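Local coordinates for protein prolyl oligopeptidase (Galerina marginata, PDB 5N4B) that cleaves toxin precursor peptides after proline and macrocyclises the trimmed peptide during amanitin biosynthesis in a poisonous mushroom, at residues Ala83-Pro88 with Gly428-Tyr433; Pro116-Phe121 with Ser444-Thr449; Trp96-Asn101 with Asp126-Val131; Thr396-Asp401 with Thr415-Thr420. The protein carries 1 engineered substitution. All coordinates share one frame; numbering follows the deposited sequence. Where two conformers were deposited one is given.

Contact 1 (Ala83-Pro88 with Gly428-Tyr433); sequences AKFSAP and GTIARY
Ile430 pushes its side chain against Phe85, Ser86 and Ala87, where the first and last four-stranded blades of the seven-bladed beta-propeller meet. No hydrogen bond joins the two segments, so this part of the ring closure rests on apolar contact. The tight part is the end of the isoleucine. Ile430 CD1 comes 3.4 Å from Ser86 O and 3.7 Å from Ala87 N, and it reaches the Phe85 ring at the edge, near the ring plane, with Phe85 CD1 3.8 Å away. Phe85 brings its ring there with a chi1 of only 34°, well short of a relaxed stagger. A branched aliphatic suits the place because its second branch works separately: with CG2 anti to the backbone N, Ile430 CG2 lies a looser 4.1 Å from Ala87 CB. The small side chain of Ala87 probably allows the backbone of 83-88 to come this close. Beyond this buried patch the backbones diverge. The bound peptide packs on Ser86, Ala87 and Ile430 in addition to their contact with each other. The side chain of Ser86 leaves the backbone away from 428-433; Ser86 OG accepts from Phe99 N and donates to Ala87 O at 2.8 Å, from above the carbonyl plane.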
loop_
_atom_site.group_PDB
_atom_site.type_symbol
_atom_site.label_atom_id
_atom_site.label_comp_id
_atom_site.label_asym_id
_atom_site.label_seq_id
_atom_site.Cartn_x
_atom_site.Cartn_y
_atom_site.Cartn_z
ATOM N N ALA A 83 -15.698 -15.749 5.505
ATOM C CA ALA A 83 -16.319 -14.441 5.628
ATOM C C ALA A 83 -15.349 -13.437 6.217
ATOM O O ALA A 83 -14.564 -13.738 7.116
ATOM C CB ALA A 83 -17.527 -14.558 6.557
ATOM N N LYS A 84 -15.365 -12.222 5.648
ATOM C CA LYS A 84 -14.484 -11.131 6.085
ATOM C C LYS A 84 -15.306 -9.884 6.349
ATOM O O LYS A 84 -16.346 -9.674 5.741
ATOM C CB LYS A 84 -13.384 -10.832 5.070
ATOM C CG LYS A 84 -12.442 -12.032 4.984
ATOM C CD LYS A 84 -11.484 -11.912 3.858
ATOM C CE LYS A 84 -12.012 -12.471 2.568
ATOM N NZ LYS A 84 -11.879 -13.943 2.533
ATOM N N PHE A 85 -14.833 -9.048 7.260
ATOM C CA PHE A 85 -15.598 -7.892 7.702
ATOM C C PHE A 85 -14.658 -6.834 8.257
ATOM O O PHE A 85 -13.539 -7.116 8.678
ATOM C CB PHE A 85 -16.649 -8.250 8.767
ATOM C CG PHE A 85 -16.214 -9.327 9.674
ATOM C CD1 PHE A 85 -15.315 -9.086 10.689
ATOM C CD2 PHE A 85 -16.652 -10.607 9.432
ATOM C CE1 PHE A 85 -14.859 -10.190 11.502
ATOM C CE2 PHE A 85 -16.230 -11.673 10.228
ATOM C CZ PHE A 85 -15.343 -11.438 11.238
ATOM N N SER A 86 -15.124 -5.599 8.211
ATOM C CA SER A 86 -14.410 -4.455 8.756
ATOM C C SER A 86 -14.927 -4.107 10.132
ATOM O O SER A 86 -15.936 -4.615 10.603
ATOM C CB SER A 86 -14.585 -3.226 7.848
ATOM O OG SER A 86 -15.919 -2.683 7.970
ATOM N N ALA A 87 -14.222 -3.162 10.778
ATOM C CA ALA A 87 -14.800 -2.495 11.940
ATOM C C ALA A 87 -16.068 -1.743 11.508
ATOM O O ALA A 87 -16.146 -1.233 10.384
ATOM C CB ALA A 87 -13.825 -1.492 12.549
ATOM N N PRO A 88 -17.082 -1.651 12.369
ATOM C CA PRO A 88 -18.270 -0.848 12.044
ATOM C C PRO A 88 -18.047 0.602 12.460
ATOM O O PRO A 88 -17.240 0.893 13.353
ATOM C CB PRO A 88 -19.360 -1.531 12.889
ATOM C CG PRO A 88 -18.622 -1.923 14.164
ATOM C CD PRO A 88 -17.237 -2.327 13.680
ATOM N N GLY A 428 -7.809 -11.399 11.899
ATOM C CA GLY A 428 -8.454 -10.107 11.957
ATOM C C GLY A 428 -9.385 -10.028 13.120
ATOM O O GLY A 428 -10.493 -10.568 13.101
ATOM N N THR A 429 -8.954 -9.343 14.159
ATOM C CA THR A 429 -9.728 -9.152 15.362
ATOM C C THR A 429 -10.131 -7.688 15.441
ATOM O O THR A 429 -9.319 -6.781 15.179
ATOM C CB THR A 429 -8.900 -9.529 16.560
ATOM O OG1 THR A 429 -8.648 -10.943 16.470
ATOM C CG2 THR A 429 -9.619 -9.214 17.884
ATOM N N ILE A 430 -11.386 -7.429 15.803
ATOM C CA ILE A 430 -11.875 -6.071 16.013
ATOM C C ILE A 430 -12.180 -5.952 17.491
ATOM O O ILE A 430 -13.042 -6.671 18.010
ATOM C CB ILE A 430 -13.121 -5.765 15.162
ATOM C CG1 ILE A 430 -12.837 -5.969 13.657
ATOM C CG2 ILE A 430 -13.613 -4.362 15.468
ATOM C CD1 ILE A 430 -13.988 -6.226 12.812
ATOM N N ALA A 431 -11.440 -5.076 18.182
ATOM C CA ALA A 431 -11.641 -4.809 19.598
ATOM C C ALA A 431 -12.336 -3.476 19.764
ATOM O O ALA A 431 -12.235 -2.589 18.918
ATOM C CB ALA A 431 -10.312 -4.779 20.336
ATOM N N ARG A 432 -13.087 -3.364 20.868
ATOM C CA ARG A 432 -13.874 -2.179 21.191
ATOM C C ARG A 432 -13.485 -1.687 22.570
ATOM O O ARG A 432 -13.397 -2.477 23.508
ATOM C CB ARG A 432 -15.366 -2.484 21.160
ATOM C CG ARG A 432 -16.272 -1.284 21.448
ATOM C CD ARG A 432 -17.765 -1.572 21.135
ATOM N NE ARG A 432 -18.234 -2.627 22.011
ATOM C CZ ARG A 432 -19.016 -2.453 23.075
ATOM N NH1 ARG A 432 -19.526 -1.264 23.397
ATOM N NH2 ARG A 432 -19.317 -3.516 23.804
ATOM N N TYR A 433 -13.368 -0.376 22.691
ATOM C CA TYR A 433 -13.180 0.294 23.968
ATOM C C TYR A 433 -14.382 1.207 24.166
ATOM O O TYR A 433 -14.622 2.109 23.349
ATOM C CB TYR A 433 -11.881 1.079 24.011
ATOM C CG TYR A 433 -11.540 1.618 25.392
ATOM C CD1 TYR A 433 -12.096 2.797 25.848
ATOM C CD2 TYR A 433 -10.686 0.929 26.233
ATOM C CE1 TYR A 433 -11.829 3.294 27.108
ATOM C CE2 TYR A 433 -10.401 1.430 27.523
ATOM C CZ TYR A 433 -10.965 2.599 27.922
ATOM O OH TYR A 433 -10.687 3.078 29.174
#

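Contact 2 (Pro116-Phe121 with Ser444-Thr449); sequences PALPDF and SILRTT
At Leu446 and Arg447 strand 443-448 makes a classic beta bulge, both residues facing Ile430, and the loop 116-121 runs past it with the CA atoms of Phe121 and Arg447 7.0 Å apart. The bulge lies in the outermost strand of the last blade of the beta-propeller, and the loop follows the third strand of the first blade, so the contact helps to close the ring. The bulge probably explains how two successive side chains come to bear on Phe121. Arg447 passes over a face of the Phe121 ring: Arg447 CD makes a CH-pi contact 4.1 Å from the ring centroid, and the guanidinium, bent round at chi3 (72°), settles over CB and CD1 with its plane 15° from that of the ring. Pro119 CB covers a face of the same ring, 3.7 Å above the centre. Arginine suits the place because its long stem can lie on the ring while its charged end serves other partners: NH2 forms a salt bridge with Asp125, and Phe85 adds a cation-pi contact. Leu446 supplies the apolar remainder, Leu446 CD2 lying 3.8 Å from Phe121 CE2 and Leu446 CD1 4.0 Å from Leu118 CD2. The backbones are joined through a water that accepts from Phe121 N at 3.1 Å and donates to Leu446 O at 2.9 Å.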
loop_
_atom_site.group_PDB
_atom_site.type_symbol
_atom_site.label_atom_id
_atom_site.label_comp_id
_atom_site.label_asym_id
_atom_site.label_seq_id
_atom_site.Cartn_x
_atom_site.Cartn_y
_atom_site.Cartn_z
ATOM N N PRO A 116 -30.871 0.873 15.216
ATOM C CA PRO A 116 -29.906 1.911 15.626
ATOM C C PRO A 116 -29.224 1.535 16.934
ATOM O O PRO A 116 -29.433 2.133 18.015
ATOM C CB PRO A 116 -30.796 3.154 15.758
ATOM C CG PRO A 116 -32.119 2.557 16.231
ATOM C CD PRO A 116 -32.271 1.290 15.453
ATOM N N ALA A 117 -28.485 0.451 16.893
ATOM C CA ALA A 117 -27.805 -0.107 18.057
ATOM C C ALA A 117 -26.651 -0.960 17.552
ATOM O O ALA A 117 -26.707 -1.484 16.443
ATOM C CB ALA A 117 -28.767 -1.004 18.854
ATOM N N LEU A 118 -25.614 -1.099 18.369
ATOM C CA LEU A 118 -24.469 -1.908 17.939
ATOM C C LEU A 118 -24.898 -3.363 17.798
ATOM O O LEU A 118 -25.362 -3.959 18.782
ATOM C CB LEU A 118 -23.331 -1.774 18.927
ATOM C CG LEU A 118 -22.051 -2.541 18.627
ATOM C CD1 LEU A 118 -21.356 -2.057 17.421
ATOM C CD2 LEU A 118 -21.154 -2.379 19.854
ATOM N N PRO A 119 -24.751 -3.982 16.631
ATOM C CA PRO A 119 -25.181 -5.372 16.489
ATOM C C PRO A 119 -24.409 -6.346 17.362
ATOM O O PRO A 119 -23.253 -6.118 17.732
ATOM C CB PRO A 119 -24.914 -5.658 14.999
ATOM C CG PRO A 119 -24.987 -4.414 14.380
ATOM C CD PRO A 119 -24.398 -3.413 15.334
ATOM N N ASP A 120 -25.085 -7.447 17.672
ATOM C CA ASP A 120 -24.470 -8.688 18.129
ATOM C C ASP A 120 -24.090 -9.447 16.869
ATOM O O ASP A 120 -24.913 -10.136 16.259
ATOM C CB ASP A 120 -25.431 -9.492 18.993
ATOM C CG ASP A 120 -24.862 -10.825 19.396
ATOM O OD1 ASP A 120 -23.704 -11.125 19.020
ATOM O OD2 ASP A 120 -25.581 -11.568 20.121
ATOM N N PHE A 121 -22.831 -9.295 16.450
ATOM C CA PHE A 121 -22.399 -9.848 15.177
ATOM C C PHE A 121 -22.341 -11.368 15.158
ATOM O O PHE A 121 -22.285 -11.950 14.055
ATOM C CB PHE A 121 -21.082 -9.217 14.710
ATOM C CG PHE A 121 -21.211 -7.801 14.334
ATOM C CD1 PHE A 121 -21.680 -7.431 13.092
ATOM C CD2 PHE A 121 -20.851 -6.805 15.222
ATOM C CE1 PHE A 121 -21.774 -6.134 12.746
ATOM C CE2 PHE A 121 -20.963 -5.465 14.907
ATOM C CZ PHE A 121 -21.428 -5.114 13.644
ATOM N N SER A 444 -13.237 -4.887 25.059
ATOM C CA SER A 444 -13.829 -6.163 24.688
ATOM C C SER A 444 -13.471 -6.503 23.247
ATOM O O SER A 444 -13.012 -5.661 22.484
ATOM C CB SER A 444 -15.352 -6.141 24.820
ATOM O OG SER A 444 -15.981 -5.268 23.912
ATOM N N ILE A 445 -13.737 -7.748 22.868
ATOM C CA ILE A 445 -13.564 -8.199 21.502
ATOM C C ILE A 445 -14.938 -8.177 20.853
ATOM O O ILE A 445 -15.884 -8.844 21.308
ATOM C CB ILE A 445 -12.931 -9.588 21.448
ATOM C CG1 ILE A 445 -11.578 -9.604 22.111
ATOM C CG2 ILE A 445 -12.826 -9.989 19.998
ATOM C CD1 ILE A 445 -10.607 -8.572 21.637
ATOM N N LEU A 446 -15.076 -7.377 19.795
ATOM C CA LEU A 446 -16.319 -7.290 19.043
ATOM C C LEU A 446 -16.482 -8.467 18.099
ATOM O O LEU A 446 -17.537 -9.083 18.052
ATOM C CB LEU A 446 -16.342 -5.991 18.244
ATOM C CG LEU A 446 -17.640 -5.762 17.471
ATOM C CD1 LEU A 446 -18.792 -5.226 18.393
ATOM C CD2 LEU A 446 -17.448 -4.808 16.288
ATOM N N ARG A 447 -15.454 -8.766 17.307
ATOM C CA ARG A 447 -15.512 -9.838 16.330
ATOM C C ARG A 447 -14.118 -10.396 16.143
ATOM O O ARG A 447 -13.131 -9.663 16.230
ATOM C CB ARG A 447 -15.938 -9.354 14.919
ATOM C CG ARG A 447 -17.199 -8.566 14.890
ATOM C CD ARG A 447 -17.683 -8.325 13.446
ATOM N NE ARG A 447 -18.200 -9.542 12.871
ATOM C CZ ARG A 447 -18.924 -9.593 11.769
ATOM N NH1 ARG A 447 -19.184 -8.509 11.083
ATOM N NH2 ARG A 447 -19.435 -10.745 11.373
ATOM N N THR A 448 -14.059 -11.705 15.871
ATOM C CA THR A 448 -12.851 -12.394 15.465
ATOM C C THR A 448 -13.105 -13.074 14.120
ATOM O O THR A 448 -14.116 -13.753 13.966
ATOM C CB THR A 448 -12.520 -13.421 16.524
ATOM O OG1 THR A 448 -12.461 -12.779 17.812
ATOM C CG2 THR A 448 -11.231 -14.105 16.187
ATOM N N THR A 449 -12.193 -12.916 13.177
ATOM C CA THR A 449 -12.316 -13.535 11.865
ATOM C C THR A 449 -12.022 -15.021 11.998
ATOM O O THR A 449 -10.996 -15.404 12.564
ATOM C CB THR A 449 -11.341 -12.857 10.897
ATOM O OG1 THR A 449 -11.610 -11.455 10.834
ATOM C CG2 THR A 449 -11.507 -13.377 9.481
HETATM O O HOH W 1 -20.381 -8.707 18.230
#

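Contact 3 (Trp96-Asn101 with Asp126-Val131); sequences WYWFYN and DNVGDV
Asp126 OD2 accepts a hydrogen bond of 2.8 Å from a water, and the same water is hydrogen-bonded to Tyr100 OH, also at 2.8 Å. This bridge belongs to the first blade of the beta-propeller, where strand 96-101 is second in the antiparallel sheet and segment 126-131 leads from a short helix into the fourth strand. The other carboxylate oxygen, OD1, is bonded to Tyr111 OH on the strand between, so both oxygens of Asp126 have partners. Tyr100 reaches so far because its CG is anti to the backbone N (chi1 175°), the ring standing out toward the helix; Tyr100 CE2 passes 4.3 Å from Asp126 OD2. Trp98 carries the apolar half of the contact. The six-membered ring of the indole meets the helix end obliquely, Trp98 CZ2 lying 4.0 Å from Val128 CG2, and the two side chains cross at about a right angle. Glycine suits the position after the helix, since without a side chain the backbone itself can meet the broad indole. NE1 of Trp98 is held by Asp125, which helps to fix the ring's rotation, and on the six-membered side Trp98 CH2 rests 3.8 Å from Gly129 CA.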
loop_
_atom_site.group_PDB
_atom_site.type_symbol
_atom_site.label_atom_id
_atom_site.label_comp_id
_atom_site.label_asym_id
_atom_site.label_seq_id
_atom_site.Cartn_x
_atom_site.Cartn_y
_atom_site.Cartn_z
ATOM N N TRP A 96 -25.142 1.722 12.347
ATOM C CA TRP A 96 -23.781 1.260 12.196
ATOM C C TRP A 96 -23.585 0.660 10.811
ATOM O O TRP A 96 -24.439 -0.086 10.310
ATOM C CB TRP A 96 -23.516 0.202 13.276
ATOM C CG TRP A 96 -23.540 0.675 14.664
ATOM C CD1 TRP A 96 -24.632 0.845 15.424
ATOM C CD2 TRP A 96 -22.427 1.010 15.461
ATOM N NE1 TRP A 96 -24.265 1.274 16.688
ATOM C CE2 TRP A 96 -22.904 1.375 16.720
ATOM C CE3 TRP A 96 -21.053 1.053 15.236
ATOM C CZ2 TRP A 96 -22.052 1.749 17.756
ATOM C CZ3 TRP A 96 -20.216 1.451 16.271
ATOM C CH2 TRP A 96 -20.721 1.768 17.508
ATOM N N TYR A 97 -22.445 0.958 10.211
ATOM C CA TYR A 97 -22.155 0.551 8.839
ATOM C C TYR A 97 -20.804 -0.152 8.800
ATOM O O TYR A 97 -19.848 0.287 9.444
ATOM C CB TYR A 97 -22.113 1.782 7.937
ATOM C CG TYR A 97 -23.401 2.517 7.784
ATOM C CD1 TYR A 97 -23.951 3.258 8.850
ATOM C CD2 TYR A 97 -24.091 2.477 6.589
ATOM C CE1 TYR A 97 -25.156 3.959 8.690
ATOM C CE2 TYR A 97 -25.274 3.190 6.423
ATOM C CZ TYR A 97 -25.790 3.920 7.495
ATOM O OH TYR A 97 -26.971 4.629 7.317
ATOM N N TRP A 98 -20.701 -1.219 8.023
ATOM C CA TRP A 98 -19.472 -1.986 7.973
ATOM C C TRP A 98 -19.413 -2.725 6.641
ATOM O O TRP A 98 -20.442 -3.013 6.014
ATOM C CB TRP A 98 -19.383 -3.001 9.144
ATOM C CG TRP A 98 -20.367 -4.103 9.084
ATOM C CD1 TRP A 98 -20.153 -5.369 8.588
ATOM C CD2 TRP A 98 -21.740 -4.071 9.509
ATOM N NE1 TRP A 98 -21.323 -6.108 8.662
ATOM C CE2 TRP A 98 -22.304 -5.336 9.219
ATOM C CE3 TRP A 98 -22.546 -3.100 10.078
ATOM C CZ2 TRP A 98 -23.625 -5.659 9.537
ATOM C CZ3 TRP A 98 -23.860 -3.429 10.386
ATOM C CH2 TRP A 98 -24.381 -4.676 10.091
ATOM N N PHE A 99 -18.200 -3.078 6.231
ATOM C CA PHE A 99 -18.011 -3.893 5.025
ATOM C C PHE A 99 -18.016 -5.371 5.371
ATOM O O PHE A 99 -17.518 -5.801 6.408
ATOM C CB PHE A 99 -16.691 -3.538 4.311
ATOM C CG PHE A 99 -16.738 -2.225 3.618
ATOM C CD1 PHE A 99 -17.272 -2.123 2.347
ATOM C CD2 PHE A 99 -16.238 -1.103 4.240
ATOM C CE1 PHE A 99 -17.316 -0.904 1.707
ATOM C CE2 PHE A 99 -16.255 0.111 3.581
ATOM C CZ PHE A 99 -16.801 0.198 2.312
ATOM N N TYR A 100 -18.598 -6.142 4.463
ATOM C CA TYR A 100 -18.769 -7.582 4.603
ATOM C C TYR A 100 -18.522 -8.258 3.267
ATOM O O TYR A 100 -19.069 -7.814 2.256
ATOM C CB TYR A 100 -20.191 -7.951 5.110
ATOM C CG TYR A 100 -20.500 -9.437 5.170
ATOM C CD1 TYR A 100 -19.774 -10.285 5.990
ATOM C CD2 TYR A 100 -21.455 -9.985 4.374
ATOM C CE1 TYR A 100 -20.036 -11.632 6.028
ATOM C CE2 TYR A 100 -21.737 -11.345 4.420
ATOM C CZ TYR A 100 -20.992 -12.130 5.244
ATOM O OH TYR A 100 -21.304 -13.484 5.251
ATOM N N ASN A 101 -17.680 -9.296 3.254
ATOM C CA ASN A 101 -17.409 -10.129 2.084
ATOM C C ASN A 101 -17.817 -11.552 2.453
ATOM O O ASN A 101 -17.351 -12.091 3.456
ATOM C CB ASN A 101 -15.923 -10.058 1.746
ATOM C CG ASN A 101 -15.615 -10.582 0.371
ATOM O OD1 ASN A 101 -16.006 -11.699 0.027
ATOM N ND2 ASN A 101 -14.936 -9.776 -0.439
ATOM N N ASP A 126 -25.980 -10.806 7.685
ATOM C CA ASP A 126 -27.276 -10.661 7.013
ATOM C C ASP A 126 -28.462 -10.694 7.952
ATOM O O ASP A 126 -29.561 -10.302 7.561
ATOM C CB ASP A 126 -27.463 -11.748 5.975
ATOM C CG ASP A 126 -26.735 -11.437 4.732
ATOM O OD1 ASP A 126 -26.985 -10.344 4.159
ATOM O OD2 ASP A 126 -25.905 -12.269 4.330
ATOM N N ASN A 127 -28.281 -11.173 9.150
ATOM C CA ASN A 127 -29.341 -11.124 10.131
ATOM C C ASN A 127 -29.374 -9.834 10.910
ATOM O O ASN A 127 -30.415 -9.517 11.495
ATOM C CB ASN A 127 -29.188 -12.286 11.094
ATOM C CG ASN A 127 -29.544 -13.623 10.446
ATOM O OD1 ASN A 127 -30.497 -13.709 9.681
ATOM N ND2 ASN A 127 -28.751 -14.646 10.722
ATOM N N VAL A 128 -28.263 -9.086 10.965
ATOM C CA VAL A 128 -28.224 -7.844 11.728
ATOM C C VAL A 128 -28.115 -6.604 10.843
ATOM O O VAL A 128 -28.214 -5.471 11.356
ATOM C CB VAL A 128 -27.099 -7.830 12.781
ATOM C CG1 VAL A 128 -27.225 -8.986 13.799
ATOM C CG2 VAL A 128 -25.731 -7.839 12.117
ATOM N N GLY A 129 -27.921 -6.779 9.533
ATOM C CA GLY A 129 -27.754 -5.668 8.613
ATOM C C GLY A 129 -28.370 -5.947 7.268
ATOM O O GLY A 129 -28.764 -7.083 6.964
ATOM N N ASP A 130 -28.571 -4.872 6.530
ATOM C CA ASP A 130 -29.033 -4.933 5.149
ATOM C C ASP A 130 -27.979 -4.258 4.274
ATOM O O ASP A 130 -27.186 -3.426 4.734
ATOM C CB ASP A 130 -30.352 -4.139 4.917
ATOM C CG ASP A 130 -31.484 -4.457 5.914
ATOM O OD1 ASP A 130 -31.818 -5.625 6.012
ATOM O OD2 ASP A 130 -32.002 -3.511 6.580
ATOM N N VAL A 131 -27.947 -4.580 2.986
ATOM C CA VAL A 131 -27.038 -3.919 2.062
ATOM C C VAL A 131 -27.380 -2.449 1.997
ATOM O O VAL A 131 -28.539 -2.070 1.791
ATOM C CB VAL A 131 -27.115 -4.570 0.670
ATOM C CG1 VAL A 131 -26.337 -3.773 -0.360
ATOM C CG2 VAL A 131 -26.675 -6.029 0.715
HETATM O O HOH W 2 -23.870 -14.196 4.485
#

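Contact 4 (Thr396-Asp401 with Thr415-Thr420); sequences TRLAPD and THFFLT
The Phe417 ring receives Leu398 CD1 at its edge, in the ring plane, 3.6 Å from Phe417 CZ, and it also meets the ring of Tyr433 with the two planes only about 10° apart. Both aromatics belong to the last blade of the beta-propeller, on neighbouring strands 416-423 and 426-434, whereas Leu398 belongs to the outermost strand 394-398 of the preceding blade. The contact is therefore one of the apolar joints between consecutive blades. Leucine fits because it is long enough to reach from one sheet to the next and slim enough to meet an aromatic rim: with chi2 at 179° it is stretched out, and the two side chains approach from opposite directions. The ring atoms that meet the leucine methyl are CZ and CE1, and Phe417 CE1 is 3.9 Å from Leu398 CD1. No hydrogen bond crosses between the segments, so the joint rests on these apolar groups alone. Phe443, on the outermost strand 443-448 of the last blade, packs against both Leu398 and Leu419. Leu419, two residues on from Phe417 and on the same side of its strand, adds a second and looser touch, Leu419 CD1 lying 4.4 Å from Leu398 CB.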
loop_
_atom_site.group_PDB
_atom_site.type_symbol
_atom_site.label_atom_id
_atom_site.label_comp_id
_atom_site.label_asym_id
_atom_site.label_seq_id
_atom_site.Cartn_x
_atom_site.Cartn_y
_atom_site.Cartn_z
ATOM N N THR A 396 -2.894 3.352 30.225
ATOM C CA THR A 396 -2.951 1.909 30.173
ATOM C C THR A 396 -2.491 1.458 28.791
ATOM O O THR A 396 -2.605 2.196 27.804
ATOM C CB THR A 396 -4.354 1.387 30.502
ATOM O OG1 THR A 396 -4.323 -0.035 30.661
ATOM C CG2 THR A 396 -5.324 1.725 29.478
ATOM N N ARG A 397 -2.016 0.227 28.741
ATOM C CA ARG A 397 -1.748 -0.480 27.498
ATOM C C ARG A 397 -2.963 -1.354 27.202
ATOM O O ARG A 397 -3.449 -2.084 28.092
ATOM C CB ARG A 397 -0.495 -1.334 27.602
ATOM C CG ARG A 397 -0.181 -2.043 26.261
ATOM C CD ARG A 397 1.175 -2.642 26.246
ATOM N NE ARG A 397 1.392 -3.375 25.008
ATOM C CZ ARG A 397 2.453 -4.096 24.796
ATOM N NH1 ARG A 397 3.415 -4.132 25.706
ATOM N NH2 ARG A 397 2.560 -4.785 23.713
ATOM N N LEU A 398 -3.458 -1.297 25.977
ATOM C CA LEU A 398 -4.609 -2.087 25.548
ATOM C C LEU A 398 -4.114 -3.273 24.727
ATOM O O LEU A 398 -3.171 -3.144 23.943
ATOM C CB LEU A 398 -5.585 -1.244 24.719
ATOM C CG LEU A 398 -6.175 -0.060 25.467
ATOM C CD1 LEU A 398 -7.098 0.723 24.541
ATOM C CD2 LEU A 398 -6.938 -0.593 26.706
ATOM N N ALA A 399 -4.756 -4.437 24.892
ATOM C CA ALA A 399 -4.377 -5.651 24.179
ATOM C C ALA A 399 -2.884 -5.939 24.371
ATOM O O ALA A 399 -2.147 -6.118 23.400
ATOM C CB ALA A 399 -4.721 -5.575 22.704
ATOM N N PRO A 400 -2.422 -6.001 25.612
ATOM C CA PRO A 400 -0.992 -6.121 25.846
ATOM C C PRO A 400 -0.342 -7.393 25.353
ATOM O O PRO A 400 0.886 -7.398 25.217
ATOM C CB PRO A 400 -0.886 -6.025 27.380
ATOM C CG PRO A 400 -2.189 -6.477 27.830
ATOM C CD PRO A 400 -3.178 -5.975 26.865
ATOM N N ASP A 401 -1.095 -8.451 25.090
ATOM C CA ASP A 401 -0.518 -9.704 24.600
ATOM C C ASP A 401 -0.585 -9.845 23.089
ATOM O O ASP A 401 -0.122 -10.855 22.546
ATOM C CB ASP A 401 -1.249 -10.902 25.225
ATOM C CG ASP A 401 -1.184 -10.907 26.726
ATOM O OD1 ASP A 401 -0.074 -10.740 27.283
ATOM O OD2 ASP A 401 -2.262 -11.084 27.327
ATOM N N THR A 415 -18.201 8.000 22.272
ATOM C CA THR A 415 -17.732 7.435 23.524
ATOM C C THR A 415 -17.092 6.067 23.390
ATOM O O THR A 415 -16.966 5.364 24.392
ATOM C CB THR A 415 -18.873 7.321 24.521
ATOM O OG1 THR A 415 -19.914 6.512 23.946
ATOM C CG2 THR A 415 -19.400 8.738 24.890
ATOM N N HIS A 416 -16.699 5.674 22.183
ATOM C CA HIS A 416 -16.035 4.394 21.931
ATOM C C HIS A 416 -14.969 4.618 20.870
ATOM O O HIS A 416 -14.950 5.596 20.148
ATOM C CB HIS A 416 -17.018 3.298 21.450
ATOM C CG HIS A 416 -17.576 3.567 20.110
ATOM N ND1 HIS A 416 -18.716 4.332 19.910
ATOM C CD2 HIS A 416 -17.107 3.254 18.882
ATOM C CE1 HIS A 416 -18.916 4.449 18.610
ATOM N NE2 HIS A 416 -17.952 3.815 17.968
ATOM N N PHE A 417 -14.085 3.637 20.766
ATOM C CA PHE A 417 -13.224 3.481 19.613
ATOM C C PHE A 417 -13.024 1.995 19.352
ATOM O O PHE A 417 -13.287 1.147 20.214
ATOM C CB PHE A 417 -11.883 4.209 19.751
ATOM C CG PHE A 417 -11.012 3.773 20.909
ATOM C CD1 PHE A 417 -10.103 2.763 20.745
ATOM C CD2 PHE A 417 -11.088 4.432 22.139
ATOM C CE1 PHE A 417 -9.279 2.395 21.839
ATOM C CE2 PHE A 417 -10.281 4.063 23.199
ATOM C CZ PHE A 417 -9.390 3.045 23.039
ATOM N N PHE A 418 -12.519 1.686 18.151
ATOM C CA PHE A 418 -12.156 0.339 17.782
ATOM C C PHE A 418 -10.677 0.239 17.444
ATOM O O PHE A 418 -10.001 1.207 17.078
ATOM C CB PHE A 418 -12.926 -0.150 16.531
ATOM C CG PHE A 418 -14.379 -0.192 16.723
ATOM C CD1 PHE A 418 -14.966 -1.224 17.449
ATOM C CD2 PHE A 418 -15.188 0.816 16.221
ATOM C CE1 PHE A 418 -16.321 -1.229 17.674
ATOM C CE2 PHE A 418 -16.580 0.768 16.444
ATOM C CZ PHE A 418 -17.098 -0.221 17.179
ATOM N N LEU A 419 -10.176 -0.988 17.600
ATOM C CA LEU A 419 -8.860 -1.392 17.114
ATOM C C LEU A 419 -9.036 -2.540 16.141
ATOM O O LEU A 419 -9.786 -3.496 16.422
ATOM C CB LEU A 419 -7.933 -1.840 18.233
ATOM C CG LEU A 419 -7.743 -0.892 19.388
ATOM C CD1 LEU A 419 -6.936 -1.607 20.507
ATOM C CD2 LEU A 419 -7.086 0.357 18.962
ATOM N N THR A 420 -8.348 -2.461 15.011
ATOM C CA THR A 420 -8.265 -3.591 14.090
ATOM C C THR A 420 -6.870 -4.195 14.211
ATOM O O THR A 420 -5.859 -3.485 14.106
ATOM C CB THR A 420 -8.621 -3.223 12.665
ATOM O OG1 THR A 420 -7.777 -2.208 12.191
ATOM C CG2 THR A 420 -10.029 -2.659 12.622
#

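In the fold
From the N terminus, segment 83-88 opens contact 1 in the first propeller blade and 96-101, its neighbouring strand, opens contact 3. Loop 116-121 then opens contact 2 before 126-131 closes contact 3, so contacts 2 and 3 cross while contact 3 nests within contact 1. The chain next builds the intervening blades. Contact 4 opens at 396-401 in the sixth blade and closes at 415-420 in the seventh, nested inside both larger loops. Strand 426-434 closes contact 1 and strand 443-448 closes contact 2, which cross each other. Thus contacts 1 and 2 join first blade to last, contact 4 joins the last two, and contact 3 lies within the first.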